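Local structure of soluble lytic murein transglycosylase (Pseudomonas aeruginosa, 5OHU) at residues 483-488 against 550-555; 493-498 against 556-561; 499-504 against 615-620. The protein probably cleaves the glycan strands of peptidoglycan as a lytic transglycosylase, taking part in both exolytic and endolytic turnover of the cell wall. All coordinates share one frame; numbering follows the deposited sequence.

Interaction 1: 483-488 against 550-555; sequences VREAKN and NIRLGA
I551 opens the contact by laying its CG2 methyl against the aliphatic root of E485, CG2 to CG 4.0 Å. That branch lies anti to the backbone N of I551, and I551 also touches T481 and L482 of helix 479-488. R552 comes next and meets the carboxylate with its methylenes: E485 CD lies 3.4 Å from R552 CG, which sits over one face of the E485 carboxylate, close to both oxygens. The charged ends do not join. E485 OE2 is 4.4 Å from R552 NE, too far for a salt bridge, and the carboxylate and guanidinium planes stand 46° apart. What ties the two residues is a water, which donates to E485 OE1 at 2.8 Å and to R552 O at 2.7 Å. The CG of E485 lies beside the backbone N, and one bend at chi2 (-73°) brings the carboxylate to this water. Its OE1 has one more partner, a long and weak ion pair with R489. One turn on, A555 brings CB to E485 CB at 3.7 Å, at the point where the backbones come nearest, and the same methyl touches I496 of helix 493-504. The axes of the short segments pass 9.4 Å apart and run 26° from parallel. E485 thus reaches across between two helices that run roughly parallel, and its carboxylate is linked to R552 O through the water. Such packing belongs to the all-helical, lysozyme-like core of a transglycosylase SLT domain, here joining its helices 479-488 and 547-564.

Interaction 2: 493-498 against 556-561; sequences SSWIFA and AYLSQV
W495 and L558 account for most of this contact through a CH-pi interaction. The CD1 methyl of L558 stands over one face of the indole, 3.8 Å from the centroid of the six-membered ring of W495 and displaced toward the rim. Its nearest atom is W495 CH2, 3.4 Å from L558 CD1, while L558 CG leans on W495 CZ3 at 3.6 Å. The W495 CG lies anti to the backbone N (chi1 -168°), which carries the six-membered ring out toward helix 547-564.

Plain aliphatic packing adds a second touch, where the other leucine methyl, L558 CD2, meets I496 CG1 at 4.2 Å. L558 is thus forked between an aromatic face and an isoleucine.

Polar bonding is satisfied away from the interface. W495 NE1 is hydrogen-bonded to S573 OG on helix 569-578, which helps fix the rotation of the indole. S559 turns its hydroxyl back on its own helix, donating to A556 O at 2.7 Å.

Across the two segments the adhesion is therefore apolar: all three touching residues are buried, and the cohesion comes from dispersion and desolvation, with the indole N-H already engaged by the neighbouring helix.

Interaction 3: 499-504 against 615-620; sequences ITRQES and LSYAVI
R501 reaches along one side of the Y617 ring, the two side chains crossing at about a right angle. Two parts of the arginine make the contact. R501 CG approaches the ring obliquely, 3.5 Å from Y617 CD2. Farther out, the guanidinium has Y617 CZ over its centre, 4.0 Å above its plane, with the two planes inclined by 31°. A turn at chi2 (65°) gives the arginine this hooked course, carrying the guanidinium along the ring toward its hydroxyl end. A hydrogen bond from R501 NE to R473 O holds the charged end in place from outside the pair.

Q502 is the second partner. Its amide is nearly parallel to the tyrosine ring, the planes only 15° apart, and Q502 NE2 comes to Y617 CE2, at 3.7 Å, from the side of the ring plane opposite R501 CG. A water lying at the ring edge, in its plane, connects the two polar ends: it is 2.5 Å from Y617 OH and accepts a weak bond from Q502 NE2 at 2.8 Å. The amide nitrogen makes another weak bond to N613 OD1.

Chemically, then, the join between helices 493-504 and 605-624 combines a guanidinium face set against the hydroxyl end of the tyrosine with a water bridge whose amide bond is weak; the nearby positive charge would probably favour a more acidic hydroxyl on Y617.

Overall arrangement
The three contacts lie on the same side of the chain's centre. Interactions 1 and 2 are centred about 7 Å apart and share helix 547-564; interactions 2 and 3 are about 10 Å apart and share helix 493-504. Interactions 1 and 3, with centres about 15 Å apart, do not touch. Neighbouring contacts meet directly: A486 CB packs on S493 CA at 3.5 Å, and A498 CB on Y617 CB at 3.7 Å. Along the chain the first segments come in order, followed by their partners in the same order, so every pair of contacts crosses. Helices 479-488 and 493-504 are thereby bound to later helices 547-564 and 605-624, consistent with the helices forming one packed helical unit.

Interaction 1: 483-488 against 550-555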
loop_
_atom_site.group_PDB
_atom_site.type_symbol
_atom_site.label_atom_id
_atom_site.label_comp_id
_atom_site.label_asym_id
_atom_site.label_seq_id
_atom_site.Cartn_x
_atom_site.Cartn_y
_atom_site.Cartn_z
ATOM N N VAL A 483 -5.587 -26.427 13.794
ATOM C CA VAL A 483 -5.756 -27.751 13.204
ATOM C C VAL A 483 -7.117 -28.336 13.574
ATOM O O VAL A 483 -7.817 -28.905 12.726
ATOM C CB VAL A 483 -4.582 -28.657 13.635
ATOM C CG1 VAL A 483 -4.787 -30.103 13.175
ATOM C CG2 VAL A 483 -3.261 -28.104 13.055
ATOM N N ARG A 484 -7.529 -28.177 14.834
ATOM C CA ARG A 484 -8.819 -28.696 15.276
ATOM C C ARG A 484 -9.980 -28.054 14.515
ATOM O O ARG A 484 -10.862 -28.752 14.004
ATOM C CB ARG A 484 -8.971 -28.480 16.783
ATOM C CG ARG A 484 -10.346 -28.844 17.295
ATOM C CD ARG A 484 -10.471 -28.623 18.773
ATOM N NE ARG A 484 -9.306 -29.181 19.455
ATOM C CZ ARG A 484 -8.491 -28.500 20.256
ATOM N NH1 ARG A 484 -8.722 -27.214 20.481
ATOM N NH2 ARG A 484 -7.462 -29.126 20.825
ATOM N N GLU A 485 -10.005 -26.726 14.428
ATOM C CA GLU A 485 -11.142 -26.099 13.763
ATOM C C GLU A 485 -11.112 -26.357 12.274
ATOM O O GLU A 485 -12.168 -26.514 11.651
ATOM C CB GLU A 485 -11.206 -24.604 14.063
ATOM C CG GLU A 485 -11.174 -24.322 15.568
ATOM C CD GLU A 485 -12.477 -24.698 16.253
ATOM O OE1 GLU A 485 -13.544 -24.602 15.591
ATOM O OE2 GLU A 485 -12.420 -25.126 17.443
ATOM N N ALA A 486 -9.919 -26.414 11.675
ATOM C CA ALA A 486 -9.867 -26.835 10.282
ATOM C C ALA A 486 -10.498 -28.214 10.114
ATOM O O ALA A 486 -11.274 -28.446 9.177
ATOM C CB ALA A 486 -8.431 -26.851 9.776
ATOM N N LYS A 487 -10.176 -29.139 11.023
ATOM C CA LYS A 487 -10.726 -30.485 10.945
ATOM C C LYS A 487 -12.238 -30.468 11.122
ATOM O O LYS A 487 -12.966 -31.058 10.320
ATOM C CB LYS A 487 -10.071 -31.378 12.001
ATOM C CG LYS A 487 -10.606 -32.804 11.982
ATOM C CD LYS A 487 -9.698 -33.775 12.714
ATOM C CE LYS A 487 -10.446 -35.054 13.018
ATOM N NZ LYS A 487 -11.756 -34.766 13.686
ATOM N N ASN A 488 -12.723 -29.784 12.173
ATOM C CA ASN A 488 -14.162 -29.638 12.406
ATOM C C ASN A 488 -14.904 -29.083 11.196
ATOM O O ASN A 488 -16.012 -29.533 10.882
ATOM C CB ASN A 488 -14.416 -28.733 13.610
ATOM C CG ASN A 488 -14.020 -29.377 14.927
ATOM O OD1 ASN A 488 -13.596 -30.533 14.977
ATOM N ND2 ASN A 488 -14.139 -28.613 16.003
ATOM N N ASN A 550 -11.473 -16.052 17.788
ATOM C CA ASN A 550 -11.256 -15.604 16.418
ATOM C C ASN A 550 -11.153 -16.786 15.459
ATOM O O ASN A 550 -11.782 -16.802 14.391
ATOM C CB ASN A 550 -9.985 -14.764 16.356
ATOM C CG ASN A 550 -9.928 -13.901 15.129
ATOM O OD1 ASN A 550 -9.369 -14.297 14.097
ATOM N ND2 ASN A 550 -10.488 -12.694 15.234
ATOM N N ILE A 551 -10.347 -17.784 15.823
ATOM C CA ILE A 551 -10.124 -18.929 14.949
ATOM C C ILE A 551 -11.405 -19.731 14.764
ATOM O O ILE A 551 -11.697 -20.214 13.664
ATOM C CB ILE A 551 -8.992 -19.799 15.515
ATOM C CG1 ILE A 551 -7.686 -19.008 15.491
ATOM C CG2 ILE A 551 -8.883 -21.116 14.726
ATOM C CD1 ILE A 551 -6.542 -19.722 16.222
ATOM N N ARG A 552 -12.194 -19.885 15.829
ATOM C CA ARG A 552 -13.417 -20.672 15.722
ATOM C C ARG A 552 -14.409 -20.017 14.772
ATOM O O ARG A 552 -14.990 -20.686 13.908
ATOM C CB ARG A 552 -14.042 -20.863 17.100
ATOM C CG ARG A 552 -13.313 -21.873 17.960
ATOM C CD ARG A 552 -13.793 -21.806 19.386
ATOM N NE ARG A 552 -15.123 -22.368 19.530
ATOM C CZ ARG A 552 -15.868 -22.233 20.620
ATOM N NH1 ARG A 552 -15.408 -21.538 21.656
ATOM N NH2 ARG A 552 -17.075 -22.787 20.669
ATOM N N LEU A 553 -14.628 -18.709 14.926
ATOM C CA LEU A 553 -15.503 -17.989 14.005
ATOM C C LEU A 553 -14.871 -17.831 12.635
ATOM O O LEU A 553 -15.567 -17.937 11.622
ATOM C CB LEU A 553 -15.877 -16.624 14.577
ATOM C CG LEU A 553 -16.635 -16.783 15.896
ATOM C CD1 LEU A 553 -16.835 -15.454 16.654
ATOM C CD2 LEU A 553 -17.979 -17.424 15.590
ATOM N N GLY A 554 -13.564 -17.581 12.575
ATOM C CA GLY A 554 -12.926 -17.426 11.277
ATOM C C GLY A 554 -12.933 -18.712 10.464
ATOM O O GLY A 554 -13.151 -18.688 9.249
ATOM N N ALA A 555 -12.683 -19.851 11.118
ATOM C CA ALA A 555 -12.724 -21.133 10.416
ATOM C C ALA A 555 -14.119 -21.421 9.895
ATOM O O ALA A 555 -14.276 -21.903 8.767
ATOM C CB ALA A 555 -12.271 -22.269 11.340
HETATM O O HOH W 1 -14.918 -23.380 13.522
#

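Interaction 2: 493-498 against 556-561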
loop_
_atom_site.group_PDB
_atom_site.type_symbol
_atom_site.label_atom_id
_atom_site.label_comp_id
_atom_site.label_asym_id
_atom_site.label_seq_id
_atom_site.Cartn_x
_atom_site.Cartn_y
_atom_site.Cartn_z
ATOM N N SER A 493 -5.936 -27.811 6.694
ATOM C CA SER A 493 -5.495 -26.943 7.785
ATOM C C SER A 493 -4.375 -25.999 7.348
ATOM O O SER A 493 -4.225 -24.921 7.926
ATOM C CB SER A 493 -5.080 -27.780 8.995
ATOM O OG SER A 493 -3.688 -27.986 9.012
ATOM N N SER A 494 -3.603 -26.359 6.322
ATOM C CA SER A 494 -2.624 -25.425 5.786
ATOM C C SER A 494 -3.299 -24.169 5.258
ATOM O O SER A 494 -2.725 -23.080 5.328
ATOM C CB SER A 494 -1.808 -26.080 4.677
ATOM O OG SER A 494 -2.638 -26.474 3.613
ATOM N N TRP A 495 -4.521 -24.299 4.751
ATOM C CA TRP A 495 -5.218 -23.145 4.200
ATOM C C TRP A 495 -5.537 -22.127 5.288
ATOM O O TRP A 495 -5.360 -20.920 5.088
ATOM C CB TRP A 495 -6.487 -23.605 3.488
ATOM C CG TRP A 495 -7.137 -22.542 2.648
ATOM C CD1 TRP A 495 -6.512 -21.558 1.909
ATOM C CD2 TRP A 495 -8.544 -22.340 2.474
ATOM N NE1 TRP A 495 -7.456 -20.771 1.277
ATOM C CE2 TRP A 495 -8.708 -21.229 1.609
ATOM C CE3 TRP A 495 -9.685 -22.996 2.961
ATOM C CZ2 TRP A 495 -9.970 -20.758 1.227
ATOM C CZ3 TRP A 495 -10.945 -22.532 2.577
ATOM C CH2 TRP A 495 -11.074 -21.428 1.710
ATOM N N ILE A 496 -5.972 -22.591 6.461
ATOM C CA ILE A 496 -6.341 -21.647 7.503
ATOM C C ILE A 496 -5.099 -20.976 8.105
ATOM O O ILE A 496 -5.133 -19.784 8.437
ATOM C CB ILE A 496 -7.212 -22.359 8.553
ATOM C CG1 ILE A 496 -7.898 -21.357 9.465
ATOM C CG2 ILE A 496 -6.396 -23.300 9.402
ATOM C CD1 ILE A 496 -8.878 -22.017 10.414
ATOM N N PHE A 497 -3.992 -21.705 8.255
ATOM C CA PHE A 497 -2.728 -21.058 8.596
ATOM C C PHE A 497 -2.367 -19.997 7.559
ATOM O O PHE A 497 -1.959 -18.885 7.911
ATOM C CB PHE A 497 -1.602 -22.088 8.679
ATOM C CG PHE A 497 -1.582 -22.880 9.944
ATOM C CD1 PHE A 497 -2.463 -23.931 10.131
ATOM C CD2 PHE A 497 -0.651 -22.606 10.932
ATOM C CE1 PHE A 497 -2.439 -24.674 11.289
ATOM C CE2 PHE A 497 -0.615 -23.354 12.092
ATOM C CZ PHE A 497 -1.513 -24.389 12.268
ATOM N N ALA A 498 -2.510 -20.338 6.268
ATOM C CA ALA A 498 -2.215 -19.394 5.194
ATOM C C ALA A 498 -3.091 -18.148 5.273
ATOM O O ALA A 498 -2.597 -17.025 5.141
ATOM C CB ALA A 498 -2.391 -20.071 3.833
ATOM N N ALA A 556 -15.140 -21.153 10.714
ATOM C CA ALA A 556 -16.514 -21.370 10.281
ATOM C C ALA A 556 -16.855 -20.498 9.075
ATOM O O ALA A 556 -17.340 -20.995 8.055
ATOM C CB ALA A 556 -17.474 -21.099 11.442
ATOM N N TYR A 557 -16.599 -19.190 9.172
ATOM C CA TYR A 557 -16.878 -18.307 8.042
ATOM C C TYR A 557 -16.106 -18.739 6.797
ATOM O O TYR A 557 -16.668 -18.807 5.697
ATOM C CB TYR A 557 -16.543 -16.858 8.400
ATOM C CG TYR A 557 -16.700 -15.965 7.199
ATOM C CD1 TYR A 557 -17.970 -15.581 6.772
ATOM C CD2 TYR A 557 -15.593 -15.521 6.490
ATOM C CE1 TYR A 557 -18.133 -14.778 5.670
ATOM C CE2 TYR A 557 -15.741 -14.718 5.380
ATOM C CZ TYR A 557 -17.015 -14.351 4.976
ATOM O OH TYR A 557 -17.184 -13.562 3.868
ATOM N N LEU A 558 -14.825 -19.063 6.961
ATOM C CA LEU A 558 -14.015 -19.530 5.840
ATOM C C LEU A 558 -14.618 -20.779 5.196
ATOM O O LEU A 558 -14.566 -20.944 3.969
ATOM C CB LEU A 558 -12.592 -19.795 6.328
ATOM C CG LEU A 558 -11.517 -20.195 5.320
ATOM C CD1 LEU A 558 -11.393 -19.167 4.208
ATOM C CD2 LEU A 558 -10.195 -20.367 6.045
ATOM N N SER A 559 -15.219 -21.661 5.998
ATOM C CA SER A 559 -15.806 -22.862 5.414
ATOM C C SER A 559 -17.073 -22.541 4.631
ATOM O O SER A 559 -17.388 -23.246 3.668
ATOM C CB SER A 559 -16.086 -23.902 6.500
ATOM O OG SER A 559 -17.256 -23.568 7.220
ATOM N N GLN A 560 -17.807 -21.495 5.029
ATOM C CA GLN A 560 -18.961 -21.037 4.251
ATOM C C GLN A 560 -18.540 -20.513 2.882
ATOM O O GLN A 560 -19.142 -20.847 1.857
ATOM C CB GLN A 560 -19.710 -19.940 5.010
ATOM C CG GLN A 560 -20.668 -20.445 6.070
ATOM C CD GLN A 560 -21.416 -19.312 6.770
ATOM O OE1 GLN A 560 -20.818 -18.328 7.219
ATOM N NE2 GLN A 560 -22.737 -19.443 6.851
ATOM N N VAL A 561 -17.537 -19.643 2.846
ATOM C CA VAL A 561 -17.062 -19.165 1.555
ATOM C C VAL A 561 -16.550 -20.345 0.733
ATOM O O VAL A 561 -16.784 -20.435 -0.476
ATOM C CB VAL A 561 -15.992 -18.079 1.756
ATOM C CG1 VAL A 561 -15.576 -17.534 0.445
ATOM C CG2 VAL A 561 -16.554 -16.944 2.603
#

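Interaction 3: 499-504 against 615-620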
loop_
_atom_site.group_PDB
_atom_site.type_symbol
_atom_site.label_atom_id
_atom_site.label_comp_id
_atom_site.label_asym_id
_atom_site.label_seq_id
_atom_site.Cartn_x
_atom_site.Cartn_y
_atom_site.Cartn_z
ATOM N N ILE A 499 -4.399 -18.327 5.462
ATOM C CA ILE A 499 -5.291 -17.178 5.538
ATOM C C ILE A 499 -4.912 -16.319 6.734
ATOM O O ILE A 499 -4.862 -15.086 6.651
ATOM C CB ILE A 499 -6.754 -17.658 5.607
ATOM C CG1 ILE A 499 -7.207 -18.214 4.252
ATOM C CG2 ILE A 499 -7.687 -16.556 6.157
ATOM C CD1 ILE A 499 -7.680 -17.161 3.258
ATOM N N THR A 500 -4.602 -16.964 7.857
ATOM C CA THR A 500 -4.188 -16.225 9.041
ATOM C C THR A 500 -2.879 -15.488 8.798
ATOM O O THR A 500 -2.741 -14.315 9.162
ATOM C CB THR A 500 -4.059 -17.190 10.212
ATOM O OG1 THR A 500 -5.335 -17.783 10.452
ATOM C CG2 THR A 500 -3.591 -16.472 11.455
ATOM N N ARG A 501 -1.913 -16.156 8.167
ATOM C CA ARG A 501 -0.632 -15.517 7.901
ATOM C C ARG A 501 -0.803 -14.263 7.038
ATOM O O ARG A 501 -0.170 -13.232 7.297
ATOM C CB ARG A 501 0.309 -16.536 7.254
ATOM C CG ARG A 501 1.521 -15.943 6.539
ATOM C CD ARG A 501 2.481 -15.239 7.481
ATOM N NE ARG A 501 3.687 -14.867 6.756
ATOM C CZ ARG A 501 3.815 -13.735 6.073
ATOM N NH1 ARG A 501 2.808 -12.867 6.034
ATOM N NH2 ARG A 501 4.945 -13.473 5.430
ATOM N N GLN A 502 -1.687 -14.317 6.038
ATOM C CA GLN A 502 -1.944 -13.167 5.173
ATOM C C GLN A 502 -2.724 -12.073 5.891
ATOM O O GLN A 502 -2.407 -10.891 5.751
ATOM C CB GLN A 502 -2.713 -13.628 3.927
ATOM C CG GLN A 502 -3.237 -12.554 2.996
ATOM C CD GLN A 502 -2.148 -11.630 2.423
ATOM O OE1 GLN A 502 -2.337 -10.409 2.346
ATOM N NE2 GLN A 502 -0.977 -12.198 2.123
ATOM N N GLU A 503 -3.733 -12.446 6.671
ATOM C CA GLU A 503 -4.641 -11.455 7.234
ATOM C C GLU A 503 -3.978 -10.654 8.352
ATOM O O GLU A 503 -4.075 -9.423 8.388
ATOM C CB GLU A 503 -5.915 -12.142 7.749
ATOM C CG GLU A 503 -6.878 -12.614 6.659
ATOM C CD GLU A 503 -7.484 -11.461 5.855
ATOM O OE1 GLU A 503 -7.986 -11.711 4.744
ATOM O OE2 GLU A 503 -7.453 -10.303 6.327
ATOM N N SER A 504 -3.318 -11.338 9.282
ATOM C CA SER A 504 -2.809 -10.715 10.494
ATOM C C SER A 504 -1.331 -10.950 10.734
ATOM O O SER A 504 -0.773 -10.325 11.643
ATOM C CB SER A 504 -3.565 -11.236 11.727
ATOM O OG SER A 504 -3.233 -12.607 11.946
ATOM N N LEU A 615 -2.239 -18.990 -1.525
ATOM C CA LEU A 615 -1.932 -20.290 -2.110
ATOM C C LEU A 615 -0.481 -20.665 -1.858
ATOM O O LEU A 615 -0.182 -21.820 -1.542
ATOM C CB LEU A 615 -2.234 -20.301 -3.608
ATOM C CG LEU A 615 -3.722 -20.188 -3.956
ATOM C CD1 LEU A 615 -3.932 -19.963 -5.478
ATOM C CD2 LEU A 615 -4.478 -21.437 -3.479
ATOM N N SER A 616 0.437 -19.707 -2.009
ATOM C CA SER A 616 1.848 -20.002 -1.783
ATOM C C SER A 616 2.099 -20.352 -0.321
ATOM O O SER A 616 2.851 -21.283 -0.018
ATOM C CB SER A 616 2.709 -18.805 -2.199
ATOM O OG SER A 616 2.614 -18.564 -3.599
ATOM N N TYR A 617 1.462 -19.623 0.596
ATOM C CA TYR A 617 1.664 -19.881 2.015
ATOM C C TYR A 617 1.139 -21.256 2.398
ATOM O O TYR A 617 1.746 -21.938 3.233
ATOM C CB TYR A 617 0.977 -18.797 2.864
ATOM C CG TYR A 617 1.513 -17.379 2.682
ATOM C CD1 TYR A 617 2.726 -17.135 2.030
ATOM C CD2 TYR A 617 0.795 -16.284 3.152
ATOM C CE1 TYR A 617 3.208 -15.836 1.861
ATOM C CE2 TYR A 617 1.270 -14.994 3.001
ATOM C CZ TYR A 617 2.477 -14.776 2.360
ATOM O OH TYR A 617 2.936 -13.491 2.206
ATOM N N ALA A 618 0.020 -21.676 1.793
ATOM C CA ALA A 618 -0.545 -22.977 2.119
ATOM C C ALA A 618 0.404 -24.094 1.725
ATOM O O ALA A 618 0.455 -25.127 2.392
ATOM C CB ALA A 618 -1.908 -23.162 1.444
ATOM N N VAL A 619 1.159 -23.915 0.637
ATOM C CA VAL A 619 2.163 -24.908 0.287
ATOM C C VAL A 619 3.162 -25.044 1.420
ATOM O O VAL A 619 3.476 -26.152 1.874
ATOM C CB VAL A 619 2.867 -24.542 -1.032
ATOM C CG1 VAL A 619 4.021 -25.481 -1.269
ATOM C CG2 VAL A 619 1.903 -24.621 -2.198
ATOM N N ILE A 620 3.671 -23.909 1.900
ATOM C CA ILE A 620 4.677 -23.942 2.957
ATOM C C ILE A 620 4.095 -24.567 4.213
ATOM O O ILE A 620 4.712 -25.432 4.844
ATOM C CB ILE A 620 5.214 -22.524 3.223
ATOM C CG1 ILE A 620 5.861 -21.996 1.952
ATOM C CG2 ILE A 620 6.237 -22.530 4.348
ATOM C CD1 ILE A 620 6.926 -22.920 1.443
HETATM O O HOH W 2 1.546 -11.569 3.126
#